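Local coordinates for protein arabinogalactan endo-1,4-beta-galactosidase (Ignisphaera aggregans, PDB 7OSK) that probably cleaves internal beta-1,4-galactosidic bonds of arabinogalactan, this chain being the calcium-binding glycoside hydrolase family 53 catalytic part of a longer protein, at residues N171-M176 and A181-V186; S218-V223 and I227-H232; R77-I82 and T118-K123. One frame throughout, in Å; residues are numbered along the deposited sequence.

Contact 1 (N171-M176 and A181-V186); sequences NALKYM and ALPDMV
The backbone N of A181 donates to the carbonyl O of M176 over 2.6 Å, a bond that ties the chain leaving helix 158-178 back to the helix it has just left. It is somewhat bent, with 143° at the hydrogen, and the donor stands 28° away from the carbonyl plane. A methyl is all that A181 brings here, and its small size leaves room for the chain to turn back; its CB lies 3.5 Å from M176 O. M176 lies along the same turn, with CB and CE near A181 O and SD near P183. Its CG sits beside the backbone N, and a bend at chi3 (68°) brings CE round to 3.4 Å from A181 O, while SD crosses P183 at about a right angle, 4.1 Å from CD. An unbranched, flexible methionine suits a place where one side chain must follow the curve of a loop.

One turn earlier on the helix, the side chain of L173 runs obliquely across P183, with CD2 3.8 Å from CG; the same L173 CD2 meets V186 CG2 at 4.1 Å. Proline fits because it has no N-H to satisfy and presents a stiff hydrocarbon surface; beta-branched V186 suits the strand that follows. L182 also touches the helix, its CD1 lying 3.9 Å from L173 O. I133 of strand 130-135 touches both M176 and P183. This is the alpha-to-beta turn of a (beta/alpha)8 TIM barrel, where a helix of the outer layer hands the chain to the next parallel strand.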
ATOM      1  N   ASN A 171     -10.379  19.054  -0.293  1.00 22.43           N
ATOM      2  CA  ASN A 171     -11.669  18.637   0.241  1.00 21.02           C
ATOM      3  C   ASN A 171     -11.642  17.190   0.723  1.00 20.94           C
ATOM      4  O   ASN A 171     -12.315  16.842   1.691  1.00 21.45           O
ATOM      5  CB  ASN A 171     -12.761  18.817  -0.814  1.00 21.73           C
ATOM      6  CG  ASN A 171     -13.157  20.272  -1.005  1.00 24.58           C
ATOM      7  OD1 ASN A 171     -13.238  21.037  -0.044  1.00 27.04           O
ATOM      8  ND2 ASN A 171     -13.409  20.659  -2.251  1.00 24.82           N
ATOM      9  N   ALA A 172     -10.864  16.349   0.045  1.00 22.38           N
ATOM     10  CA  ALA A 172     -10.718  14.956   0.453  1.00 18.91           C
ATOM     11  C   ALA A 172     -10.139  14.879   1.860  1.00 21.39           C
ATOM     12  O   ALA A 172     -10.723  14.255   2.738  1.00 20.73           O
ATOM     13  CB  ALA A 172      -9.839  14.194  -0.524  1.00 17.11           C
ATOM     14  N   LEU A 173      -8.998  15.528   2.076  1.00 23.40           N
ATOM     15  CA  LEU A 173      -8.348  15.496   3.382  1.00 20.51           C
ATOM     16  C   LEU A 173      -9.127  16.305   4.418  1.00 20.82           C
ATOM     17  O   LEU A 173      -9.082  15.996   5.608  1.00 21.31           O
ATOM     18  CB  LEU A 173      -6.913  16.013   3.276  1.00 19.85           C
ATOM     19  CG  LEU A 173      -5.964  15.142   2.445  1.00 19.45           C
ATOM     20  CD1 LEU A 173      -4.602  15.794   2.325  1.00 18.93           C
ATOM     21  CD2 LEU A 173      -5.826  13.745   3.034  1.00 19.12           C
ATOM     22  N   LYS A 174      -9.845  17.332   3.968  1.00 20.29           N
ATOM     23  CA  LYS A 174     -10.725  18.081   4.860  1.00 20.92           C
ATOM     24  C   LYS A 174     -11.874  17.197   5.335  1.00 22.88           C
ATOM     25  O   LYS A 174     -12.378  17.366   6.446  1.00 23.33           O
ATOM     26  CB  LYS A 174     -11.279  19.331   4.169  1.00 22.78           C
ATOM     27  CG  LYS A 174     -10.561  20.627   4.529  1.00 23.60           C
ATOM     28  CD  LYS A 174     -10.765  20.993   5.996  1.00 25.19           C
ATOM     29  CE  LYS A 174     -10.072  22.295   6.352  1.00 27.27           C
ATOM     30  NZ  LYS A 174     -10.058  22.520   7.822  1.00 26.03           N
ATOM     31  N   TYR A 175     -12.285  16.258   4.486  1.00 19.72           N
ATOM     32  CA  TYR A 175     -13.336  15.310   4.838  1.00 21.72           C
ATOM     33  C   TYR A 175     -12.844  14.341   5.912  1.00 23.08           C
ATOM     34  O   TYR A 175     -13.547  14.077   6.891  1.00 22.81           O
ATOM     35  CB  TYR A 175     -13.804  14.548   3.592  1.00 20.25           C
ATOM     36  CG  TYR A 175     -14.812  13.450   3.858  1.00 21.04           C
ATOM     37  CD1 TYR A 175     -14.397  12.160   4.163  1.00 21.00           C
ATOM     38  CD2 TYR A 175     -16.176  13.699   3.789  1.00 20.56           C
ATOM     39  CE1 TYR A 175     -15.310  11.152   4.402  1.00 19.14           C
ATOM     40  CE2 TYR A 175     -17.098  12.694   4.025  1.00 19.40           C
ATOM     41  CZ  TYR A 175     -16.660  11.423   4.332  1.00 19.20           C
ATOM     42  OH  TYR A 175     -17.573  10.419   4.568  1.00 18.12           O
ATOM     43  N   MET A 176     -11.630  13.827   5.735  1.00 20.97           N
ATOM     44  CA  MET A 176     -11.067  12.854   6.665  1.00 22.22           C
ATOM     45  C   MET A 176     -10.767  13.488   8.023  1.00 24.32           C
ATOM     46  O   MET A 176     -10.910  12.842   9.062  1.00 27.08           O
ATOM     47  CB  MET A 176      -9.790  12.239   6.088  1.00 20.18           C
ATOM     48  CG  MET A 176      -9.934  11.719   4.671  1.00 20.36           C
ATOM     49  SD  MET A 176      -8.564  10.683   4.128  1.00 18.33           S
ATOM     50  CE  MET A 176      -8.803   9.245   5.171  1.00 18.56           C
ATOM     51  N   ALA A 181     -10.021  11.245  10.931  1.00 22.89           N
ATOM     52  CA  ALA A 181      -9.316  10.222  10.171  1.00 23.74           C
ATOM     53  C   ALA A 181      -8.221  10.845   9.316  1.00 22.96           C
ATOM     54  O   ALA A 181      -7.862  10.311   8.267  1.00 23.72           O
ATOM     55  CB  ALA A 181     -10.290   9.446   9.301  1.00 21.42           C
ATOM     56  N   LEU A 182      -7.698  11.983   9.760  1.00 20.78           N
ATOM     57  CA  LEU A 182      -6.597  12.628   9.062  1.00 20.41           C
ATOM     58  C   LEU A 182      -5.393  11.692   9.011  1.00 20.83           C
ATOM     59  O   LEU A 182      -4.907  11.259  10.058  1.00 23.66           O
ATOM     60  CB  LEU A 182      -6.211  13.936   9.749  1.00 22.91           C
ATOM     61  CG  LEU A 182      -5.202  14.793   8.981  1.00 21.47           C
ATOM     62  CD1 LEU A 182      -5.858  15.407   7.753  1.00 19.36           C
ATOM     63  CD2 LEU A 182      -4.610  15.868   9.875  1.00 22.92           C
ATOM     64  N   PRO A 183      -4.909  11.369   7.798  1.00 20.55           N
ATOM     65  CA  PRO A 183      -3.767  10.454   7.704  1.00 21.55           C
ATOM     66  C   PRO A 183      -2.439  11.100   8.082  1.00 22.98           C
ATOM     67  O   PRO A 183      -2.183  12.246   7.712  1.00 23.61           O
ATOM     68  CB  PRO A 183      -3.768  10.051   6.229  1.00 19.24           C
ATOM     69  CG  PRO A 183      -4.382  11.203   5.523  1.00 19.87           C
ATOM     70  CD  PRO A 183      -5.412  11.758   6.466  1.00 21.14           C
ATOM     71  N   ASP A 184      -1.607  10.362   8.810  1.00 20.18           N
ATOM     72  CA  ASP A 184      -0.285  10.845   9.184  1.00 20.20           C
ATOM     73  C   ASP A 184       0.581  11.012   7.944  1.00 22.03           C
ATOM     74  O   ASP A 184       1.431  11.900   7.886  1.00 23.71           O
ATOM     75  CB  ASP A 184       0.386   9.883  10.166  1.00 23.21           C
ATOM     76  CG  ASP A 184      -0.495   9.552  11.356  1.00 24.46           C
ATOM     77  OD1 ASP A 184      -0.492  10.325  12.339  1.00 22.81           O
ATOM     78  OD2 ASP A 184      -1.191   8.515  11.308  1.00 25.35           O
ATOM     79  N   MET A 185       0.351  10.150   6.956  1.00 19.83           N
ATOM     80  CA  MET A 185       1.101  10.176   5.705  1.00 20.47           C
ATOM     81  C   MET A 185       0.178  10.095   4.496  1.00 22.16           C
ATOM     82  O   MET A 185      -0.815   9.371   4.507  1.00 21.81           O
ATOM     83  CB  MET A 185       2.107   9.027   5.665  1.00 21.30           C
ATOM     84  CG  MET A 185       3.245   9.206   6.641  1.00 26.21           C
ATOM     85  SD  MET A 185       4.535   7.959   6.516  1.00 35.37           S
ATOM     86  CE  MET A 185       5.740   8.661   7.645  1.00 36.96           C
ATOM     87  N   VAL A 186       0.521  10.843   3.455  1.00 21.42           N
ATOM     88  CA  VAL A 186      -0.228  10.821   2.207  1.00 18.71           C
ATOM     89  C   VAL A 186       0.683  10.381   1.067  1.00 17.47           C
ATOM     90  O   VAL A 186       1.848  10.771   0.995  1.00 18.68           O
ATOM     91  CB  VAL A 186      -0.844  12.200   1.895  1.00 22.06           C
ATOM     92  CG1 VAL A 186      -1.411  12.243   0.472  1.00 23.15           C
ATOM     93  CG2 VAL A 186      -1.929  12.523   2.912  1.00 21.24           C
TER

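Contact 2 (S218-V223 and I227-H232); sequences SAVKDV and IKIVIH
V220 directs its CB from helix 206-223 toward the strand, and CB and CG1 meet it. CB itself lies 4.0 Å from CD1 of I229. Of its two branches, CG1 stands anti to the backbone N (chi1 -180°), which sends it between the two isoleucines. There V220 CG1 is 3.4 Å from I227 CG2 and 3.6 Å from I227 CB. The same CG1 lies 3.8 Å from I229 CD1. The CG2 branch turns instead to the neighbouring elements, where V220 touches L173 and V186. A valine is short enough to let the helix lie close to the sheet, yet CG1 of its fork touches both isoleucines.

I227 meets it at its branch, CB and CG2, the two side chains inclined to each other; its CD1 also reaches back to the helix, 3.9 Å from V220 O. I229, two residues on, faces the same helix, and its folded tip (chi2 -52°) carries CD1 back to V220 rather than straight ahead. K228 between them points away from the helix, and its NZ makes a weak bond to N226 O. Beta-branched residues suit the extended backbone here, and the three touching residues are buried, as suits their apolar side chains. The strand is held in the sheet by backbone bonds of K228 and V230 to V186, and I229 N also donates to the carboxylate of D256. Such helix-on-strand packing is characteristic of beta-alpha-beta units, here formed by strand 185-188, helix 206-223 and strand 228-234 of the TIM barrel.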
ATOM      1  N   SER A 218       0.467  20.802  -2.586  1.00 20.19           N
ATOM      2  CA  SER A 218       0.026  22.090  -2.062  1.00 20.83           C
ATOM      3  C   SER A 218      -1.282  21.930  -1.301  1.00 21.74           C
ATOM      4  O   SER A 218      -1.505  22.592  -0.289  1.00 23.78           O
ATOM      5  CB  SER A 218      -0.148  23.114  -3.184  1.00 20.82           C
ATOM      6  OG  SER A 218       1.102  23.641  -3.593  1.00 22.02           O
ATOM      7  N   ALA A 219      -2.140  21.039  -1.787  1.00 21.81           N
ATOM      8  CA  ALA A 219      -3.428  20.800  -1.152  1.00 22.84           C
ATOM      9  C   ALA A 219      -3.245  20.161   0.221  1.00 23.57           C
ATOM     10  O   ALA A 219      -3.868  20.585   1.193  1.00 20.83           O
ATOM     11  CB  ALA A 219      -4.302  19.923  -2.036  1.00 23.20           C
ATOM     12  N   VAL A 220      -2.385  19.149   0.295  1.00 22.13           N
ATOM     13  CA  VAL A 220      -2.147  18.433   1.545  1.00 23.56           C
ATOM     14  C   VAL A 220      -1.650  19.372   2.642  1.00 25.19           C
ATOM     15  O   VAL A 220      -2.133  19.332   3.775  1.00 23.14           O
ATOM     16  CB  VAL A 220      -1.111  17.304   1.364  1.00 22.53           C
ATOM     17  CG1 VAL A 220      -0.882  16.568   2.685  1.00 22.12           C
ATOM     18  CG2 VAL A 220      -1.556  16.336   0.282  1.00 22.08           C
ATOM     19  N   LYS A 221      -0.681  20.213   2.293  1.00 26.38           N
ATOM     20  CA  LYS A 221      -0.018  21.077   3.266  1.00 25.67           C
ATOM     21  C   LYS A 221      -0.964  22.181   3.745  1.00 22.50           C
ATOM     22  O   LYS A 221      -0.854  22.654   4.877  1.00 23.58           O
ATOM     23  CB  LYS A 221       1.253  21.695   2.665  1.00 26.55           C
ATOM     24  CG  LYS A 221       2.140  20.718   1.878  1.00 25.32           C
ATOM     25  CD  LYS A 221       3.231  20.099   2.731  1.00 25.61           C
ATOM     26  CE  LYS A 221       4.393  21.058   2.949  1.00 27.48           C
ATOM     27  NZ  LYS A 221       5.526  20.771   2.023  1.00 25.10           N
ATOM     28  N   ASP A 222      -1.893  22.585   2.881  1.00 23.47           N
ATOM     29  CA  ASP A 222      -2.868  23.619   3.223  1.00 24.67           C
ATOM     30  C   ASP A 222      -3.872  23.106   4.256  1.00 25.22           C
ATOM     31  O   ASP A 222      -4.412  23.882   5.046  1.00 24.53           O
ATOM     32  CB  ASP A 222      -3.607  24.104   1.972  1.00 23.78           C
ATOM     33  CG  ASP A 222      -2.746  24.983   1.082  1.00 24.75           C
ATOM     34  OD1 ASP A 222      -1.793  25.611   1.590  1.00 23.66           O
ATOM     35  OD2 ASP A 222      -3.035  25.053  -0.131  1.00 25.62           O
ATOM     36  N   VAL A 223      -4.124  21.800   4.242  1.00 24.91           N
ATOM     37  CA  VAL A 223      -4.962  21.176   5.260  1.00 23.22           C
ATOM     38  C   VAL A 223      -4.146  21.020   6.539  1.00 24.42           C
ATOM     39  O   VAL A 223      -4.628  21.303   7.636  1.00 21.71           O
ATOM     40  CB  VAL A 223      -5.495  19.797   4.811  1.00 24.94           C
ATOM     41  CG1 VAL A 223      -6.435  19.216   5.863  1.00 26.80           C
ATOM     42  CG2 VAL A 223      -6.206  19.907   3.471  1.00 23.10           C
ATOM     43  N   ILE A 227       1.509  16.787   7.704  1.00 27.73           N
ATOM     44  CA  ILE A 227       1.252  15.569   6.948  1.00 25.67           C
ATOM     45  C   ILE A 227       2.457  15.316   6.055  1.00 25.75           C
ATOM     46  O   ILE A 227       2.941  16.234   5.390  1.00 28.28           O
ATOM     47  CB  ILE A 227      -0.028  15.675   6.093  1.00 23.83           C
ATOM     48  CG1 ILE A 227      -1.246  15.899   6.991  1.00 25.22           C
ATOM     49  CG2 ILE A 227      -0.222  14.420   5.247  1.00 21.46           C
ATOM     50  CD1 ILE A 227      -2.494  16.298   6.239  1.00 26.15           C
ATOM     51  N   LYS A 228       2.942  14.080   6.040  1.00 23.19           N
ATOM     52  CA  LYS A 228       4.145  13.750   5.286  1.00 24.99           C
ATOM     53  C   LYS A 228       3.805  13.199   3.911  1.00 23.37           C
ATOM     54  O   LYS A 228       2.893  12.384   3.756  1.00 20.93           O
ATOM     55  CB  LYS A 228       5.006  12.756   6.066  1.00 25.51           C
ATOM     56  CG  LYS A 228       5.730  13.407   7.243  1.00 28.65           C
ATOM     57  CD  LYS A 228       5.943  12.461   8.419  1.00 39.06           C
ATOM     58  CE  LYS A 228       4.631  12.028   9.072  1.00 35.59           C
ATOM     59  NZ  LYS A 228       4.232  12.891  10.220  1.00 37.32           N
ATOM     60  N   ILE A 229       4.563  13.658   2.920  1.00 20.91           N
ATOM     61  CA  ILE A 229       4.319  13.322   1.529  1.00 20.54           C
ATOM     62  C   ILE A 229       5.117  12.091   1.128  1.00 21.05           C
ATOM     63  O   ILE A 229       6.301  11.982   1.442  1.00 22.63           O
ATOM     64  CB  ILE A 229       4.689  14.497   0.610  1.00 20.81           C
ATOM     65  CG1 ILE A 229       4.014  15.784   1.094  1.00 23.36           C
ATOM     66  CG2 ILE A 229       4.322  14.191  -0.833  1.00 20.46           C
ATOM     67  CD1 ILE A 229       2.514  15.663   1.303  1.00 27.64           C
ATOM     68  N   VAL A 230       4.454  11.172   0.434  1.00 19.93           N
ATOM     69  CA  VAL A 230       5.073   9.919   0.020  1.00 20.14           C
ATOM     70  C   VAL A 230       5.057   9.772  -1.496  1.00 19.14           C
ATOM     71  O   VAL A 230       3.996   9.767  -2.121  1.00 18.61           O
ATOM     72  CB  VAL A 230       4.360   8.707   0.646  1.00 18.54           C
ATOM     73  CG1 VAL A 230       5.066   7.415   0.269  1.00 18.09           C
ATOM     74  CG2 VAL A 230       4.285   8.855   2.159  1.00 18.45           C
ATOM     75  N   ILE A 231       6.248   9.658  -2.074  1.00 19.07           N
ATOM     76  CA  ILE A 231       6.402   9.355  -3.490  1.00 17.02           C
ATOM     77  C   ILE A 231       6.627   7.855  -3.644  1.00 21.10           C
ATOM     78  O   ILE A 231       7.644   7.319  -3.197  1.00 19.43           O
ATOM     79  CB  ILE A 231       7.575  10.140  -4.115  1.00 19.44           C
ATOM     80  CG1 ILE A 231       7.285  11.645  -4.094  1.00 19.72           C
ATOM     81  CG2 ILE A 231       7.849   9.671  -5.540  1.00 17.78           C
ATOM     82  CD1 ILE A 231       6.060  12.068  -4.897  1.00 19.00           C
ATOM     83  N   HIS A 232       5.669   7.188  -4.281  1.00 21.96           N
ATOM     84  CA  HIS A 232       5.668   5.732  -4.378  1.00 19.27           C
ATOM     85  C   HIS A 232       6.150   5.264  -5.745  1.00 19.08           C
ATOM     86  O   HIS A 232       5.659   5.721  -6.777  1.00 20.61           O
ATOM     87  CB  HIS A 232       4.260   5.196  -4.098  1.00 18.75           C
ATOM     88  CG  HIS A 232       4.175   3.705  -4.048  1.00 18.81           C
ATOM     89  ND1 HIS A 232       2.972   3.027  -4.110  1.00 17.64           N
ATOM     90  CD2 HIS A 232       5.129   2.751  -3.936  1.00 19.59           C
ATOM     91  CE1 HIS A 232       3.192   1.732  -4.042  1.00 18.23           C
ATOM     92  NE2 HIS A 232       4.496   1.534  -3.937  1.00 17.88           N
TER

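Contact 3 (R77-I82 and T118-K123); sequences RDLLDI and TDFAAK
F120 has its CG turned opposite the main-chain N (chi1 -169°), which carries its ring out from helix 114-126 toward helix 79-85, while L80, whose CG lies beside its own N (chi1 -72°), comes from the opposite direction to meet it. CD2 of L80 approaches the ring of F120 at CZ, 3.5 Å away, and CG follows at 3.8 Å; CD1 lies over one face of the ring and continues to K123, 4.1 Å from its CB. L79 adds an oblique touch, its CD2 4.3 Å from F120 CZ. The long flat ring of phenylalanine lets helix 114-126 reach L79 and L80, and a forked leucine fits against it. The two helices are successive members of the outer layer of the TIM barrel, and strand 90-95 lies under their junction, with I91 touching both L80 and F120.

K123 can offer its aliphatic root to L80 because its extended chain carries NZ away to D119, where it forms a 3.0 Å salt bridge using the syn lone pair of OD2, one turn back on the same helix. At the other helix, D78 is the N-cap: L80 N donates to D78 OD1 over 3.3 Å, meeting the carboxylate from above its plane.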
ATOM      1  N   ARG A  77     -13.297 -11.745  16.247  1.00 30.79           N
ATOM      2  CA  ARG A  77     -12.851 -10.496  16.860  1.00 29.11           C
ATOM      3  C   ARG A  77     -12.940  -9.341  15.869  1.00 28.69           C
ATOM      4  O   ARG A  77     -13.144  -9.546  14.671  1.00 27.88           O
ATOM      5  CB  ARG A  77     -11.409 -10.618  17.357  1.00 29.85           C
ATOM      6  CG  ARG A  77     -11.161 -11.741  18.349  1.00 31.73           C
ATOM      7  CD  ARG A  77     -11.146 -11.244  19.779  1.00 30.22           C
ATOM      8  NE  ARG A  77     -10.150 -10.197  19.985  1.00 29.45           N
ATOM      9  CZ  ARG A  77      -8.845 -10.415  20.121  1.00 29.74           C
ATOM     10  NH1 ARG A  77      -8.359 -11.648  20.068  1.00 31.06           N
ATOM     11  NH2 ARG A  77      -8.022  -9.394  20.306  1.00 28.64           N
ATOM     12  N   ASP A  78     -12.784  -8.125  16.378  1.00 29.25           N
ATOM     13  CA  ASP A  78     -12.627  -6.957  15.525  1.00 28.47           C
ATOM     14  C   ASP A  78     -11.284  -7.068  14.812  1.00 27.45           C
ATOM     15  O   ASP A  78     -10.259  -7.289  15.455  1.00 27.02           O
ATOM     16  CB  ASP A  78     -12.703  -5.671  16.350  1.00 29.14           C
ATOM     17  CG  ASP A  78     -12.850  -4.425  15.493  1.00 35.55           C
ATOM     18  OD1 ASP A  78     -12.304  -4.394  14.368  1.00 33.12           O
ATOM     19  OD2 ASP A  78     -13.512  -3.470  15.954  1.00 40.42           O
ATOM     20  N   LEU A  79     -11.295  -6.924  13.490  1.00 24.96           N
ATOM     21  CA  LEU A  79     -10.084  -7.079  12.686  1.00 24.33           C
ATOM     22  C   LEU A  79      -8.931  -6.224  13.205  1.00 23.88           C
ATOM     23  O   LEU A  79      -7.810  -6.708  13.353  1.00 24.02           O
ATOM     24  CB  LEU A  79     -10.370  -6.727  11.225  1.00 24.08           C
ATOM     25  CG  LEU A  79      -9.158  -6.608  10.298  1.00 19.97           C
ATOM     26  CD1 LEU A  79      -8.384  -7.916  10.228  1.00 20.95           C
ATOM     27  CD2 LEU A  79      -9.598  -6.173   8.916  1.00 20.15           C
ATOM     28  N   LEU A  80      -9.212  -4.955  13.479  1.00 24.62           N
ATOM     29  CA  LEU A  80      -8.181  -4.032  13.934  1.00 23.68           C
ATOM     30  C   LEU A  80      -7.590  -4.470  15.269  1.00 22.60           C
ATOM     31  O   LEU A  80      -6.416  -4.228  15.544  1.00 23.31           O
ATOM     32  CB  LEU A  80      -8.745  -2.614  14.047  1.00 25.11           C
ATOM     33  CG  LEU A  80      -9.033  -1.897  12.727  1.00 23.48           C
ATOM     34  CD1 LEU A  80      -9.746  -0.582  12.988  1.00 21.90           C
ATOM     35  CD2 LEU A  80      -7.749  -1.663  11.938  1.00 22.51           C
ATOM     36  N   ASP A  81      -8.401  -5.117  16.100  1.00 23.94           N
ATOM     37  CA  ASP A  81      -7.911  -5.651  17.364  1.00 25.68           C
ATOM     38  C   ASP A  81      -6.969  -6.823  17.109  1.00 24.23           C
ATOM     39  O   ASP A  81      -5.968  -6.983  17.805  1.00 24.20           O
ATOM     40  CB  ASP A  81      -9.070  -6.090  18.266  1.00 26.25           C
ATOM     41  CG  ASP A  81      -9.850  -4.919  18.832  1.00 25.79           C
ATOM     42  OD1 ASP A  81      -9.256  -3.838  19.018  1.00 26.15           O
ATOM     43  OD2 ASP A  81     -11.058  -5.084  19.101  1.00 27.41           O
ATOM     44  N   ILE A  82      -7.289  -7.638  16.107  1.00 22.82           N
ATOM     45  CA  ILE A  82      -6.448  -8.776  15.759  1.00 24.76           C
ATOM     46  C   ILE A  82      -5.095  -8.289  15.246  1.00 25.80           C
ATOM     47  O   ILE A  82      -4.054  -8.851  15.584  1.00 25.69           O
ATOM     48  CB  ILE A  82      -7.107  -9.675  14.693  1.00 25.04           C
ATOM     49  CG1 ILE A  82      -8.454 -10.198  15.201  1.00 25.49           C
ATOM     50  CG2 ILE A  82      -6.185 -10.844  14.334  1.00 25.39           C
ATOM     51  CD1 ILE A  82      -9.233 -11.012  14.180  1.00 27.64           C
ATOM     52  N   THR A 118     -12.619   6.315   4.708  1.00 17.84           N
ATOM     53  CA  THR A 118     -12.458   7.242   5.821  1.00 19.34           C
ATOM     54  C   THR A 118     -13.036   6.662   7.110  1.00 20.89           C
ATOM     55  O   THR A 118     -12.513   6.909   8.199  1.00 19.91           O
ATOM     56  CB  THR A 118     -13.129   8.600   5.520  1.00 19.23           C
ATOM     57  OG1 THR A 118     -12.495   9.207   4.385  1.00 16.75           O
ATOM     58  CG2 THR A 118     -13.020   9.544   6.713  1.00 21.51           C
ATOM     59  N   ASP A 119     -14.113   5.894   6.987  1.00 22.68           N
ATOM     60  CA  ASP A 119     -14.758   5.309   8.156  1.00 21.86           C
ATOM     61  C   ASP A 119     -13.845   4.292   8.826  1.00 21.92           C
ATOM     62  O   ASP A 119     -13.847   4.159  10.048  1.00 25.96           O
ATOM     63  CB  ASP A 119     -16.082   4.643   7.779  1.00 18.03           C
ATOM     64  CG  ASP A 119     -16.715   3.915   8.950  1.00 23.19           C
ATOM     65  OD1 ASP A 119     -17.332   4.585   9.806  1.00 22.50           O
ATOM     66  OD2 ASP A 119     -16.586   2.674   9.019  1.00 24.03           O
ATOM     67  N   PHE A 120     -13.068   3.574   8.024  1.00 19.87           N
ATOM     68  CA  PHE A 120     -12.149   2.577   8.558  1.00 22.19           C
ATOM     69  C   PHE A 120     -10.926   3.255   9.163  1.00 22.51           C
ATOM     70  O   PHE A 120     -10.469   2.884  10.244  1.00 22.73           O
ATOM     71  CB  PHE A 120     -11.724   1.595   7.467  1.00 22.52           C
ATOM     72  CG  PHE A 120     -10.989   0.396   7.990  1.00 21.63           C
ATOM     73  CD1 PHE A 120     -11.678  -0.642   8.597  1.00 22.44           C
ATOM     74  CD2 PHE A 120      -9.615   0.304   7.880  1.00 19.65           C
ATOM     75  CE1 PHE A 120     -11.009  -1.746   9.082  1.00 19.05           C
ATOM     76  CE2 PHE A 120      -8.941  -0.799   8.364  1.00 20.35           C
ATOM     77  CZ  PHE A 120      -9.639  -1.824   8.964  1.00 19.38           C
ATOM     78  N   ALA A 121     -10.402   4.251   8.455  1.00 23.83           N
ATOM     79  CA  ALA A 121      -9.238   4.996   8.917  1.00 22.79           C
ATOM     80  C   ALA A 121      -9.544   5.704  10.231  1.00 22.04           C
ATOM     81  O   ALA A 121      -8.668   5.864  11.078  1.00 21.77           O
ATOM     82  CB  ALA A 121      -8.797   5.998   7.863  1.00 17.35           C
ATOM     83  N   ALA A 122     -10.794   6.129  10.390  1.00 24.59           N
ATOM     84  CA  ALA A 122     -11.229   6.795  11.612  1.00 26.27           C
ATOM     85  C   ALA A 122     -11.182   5.831  12.791  1.00 23.39           C
ATOM     86  O   ALA A 122     -10.706   6.179  13.873  1.00 23.00           O
ATOM     87  CB  ALA A 122     -12.634   7.357  11.441  1.00 24.28           C
ATOM     88  N   LYS A 123     -11.676   4.617  12.571  1.00 22.05           N
ATOM     89  CA  LYS A 123     -11.702   3.598  13.612  1.00 22.62           C
ATOM     90  C   LYS A 123     -10.291   3.131  13.946  1.00 23.29           C
ATOM     91  O   LYS A 123      -9.986   2.827  15.101  1.00 25.86           O
ATOM     92  CB  LYS A 123     -12.565   2.414  13.176  1.00 21.61           C
ATOM     93  CG  LYS A 123     -14.045   2.746  13.056  1.00 25.84           C
ATOM     94  CD  LYS A 123     -14.826   1.607  12.421  1.00 29.03           C
ATOM     95  CE  LYS A 123     -16.277   1.995  12.182  1.00 29.14           C
ATOM     96  NZ  LYS A 123     -17.022   0.928  11.458  1.00 38.08           N
TER

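How the contacts relate
After strand 51-55 and helix 59-65 the chain makes helix 79-85, passes through strand 90-95 and returns along helix 114-126, where contact 3 closes that excursion. Contact 1 then closes the short turn from helix 158-178 into strand 185-188, and contact 2 the similar turn from helix 206-223 into strand 228-234. The three follow in series, none nested and none crossing. Contacts 1 and 2 are joined through the barrel sheet, in which their two strands are neighbours. Contact 1 meets contact 3 where A181 touches T118 and A122, and where Y175 and M176 touch T118, whereas contacts 2 and 3 stay about 12 Å apart at their nearest atoms.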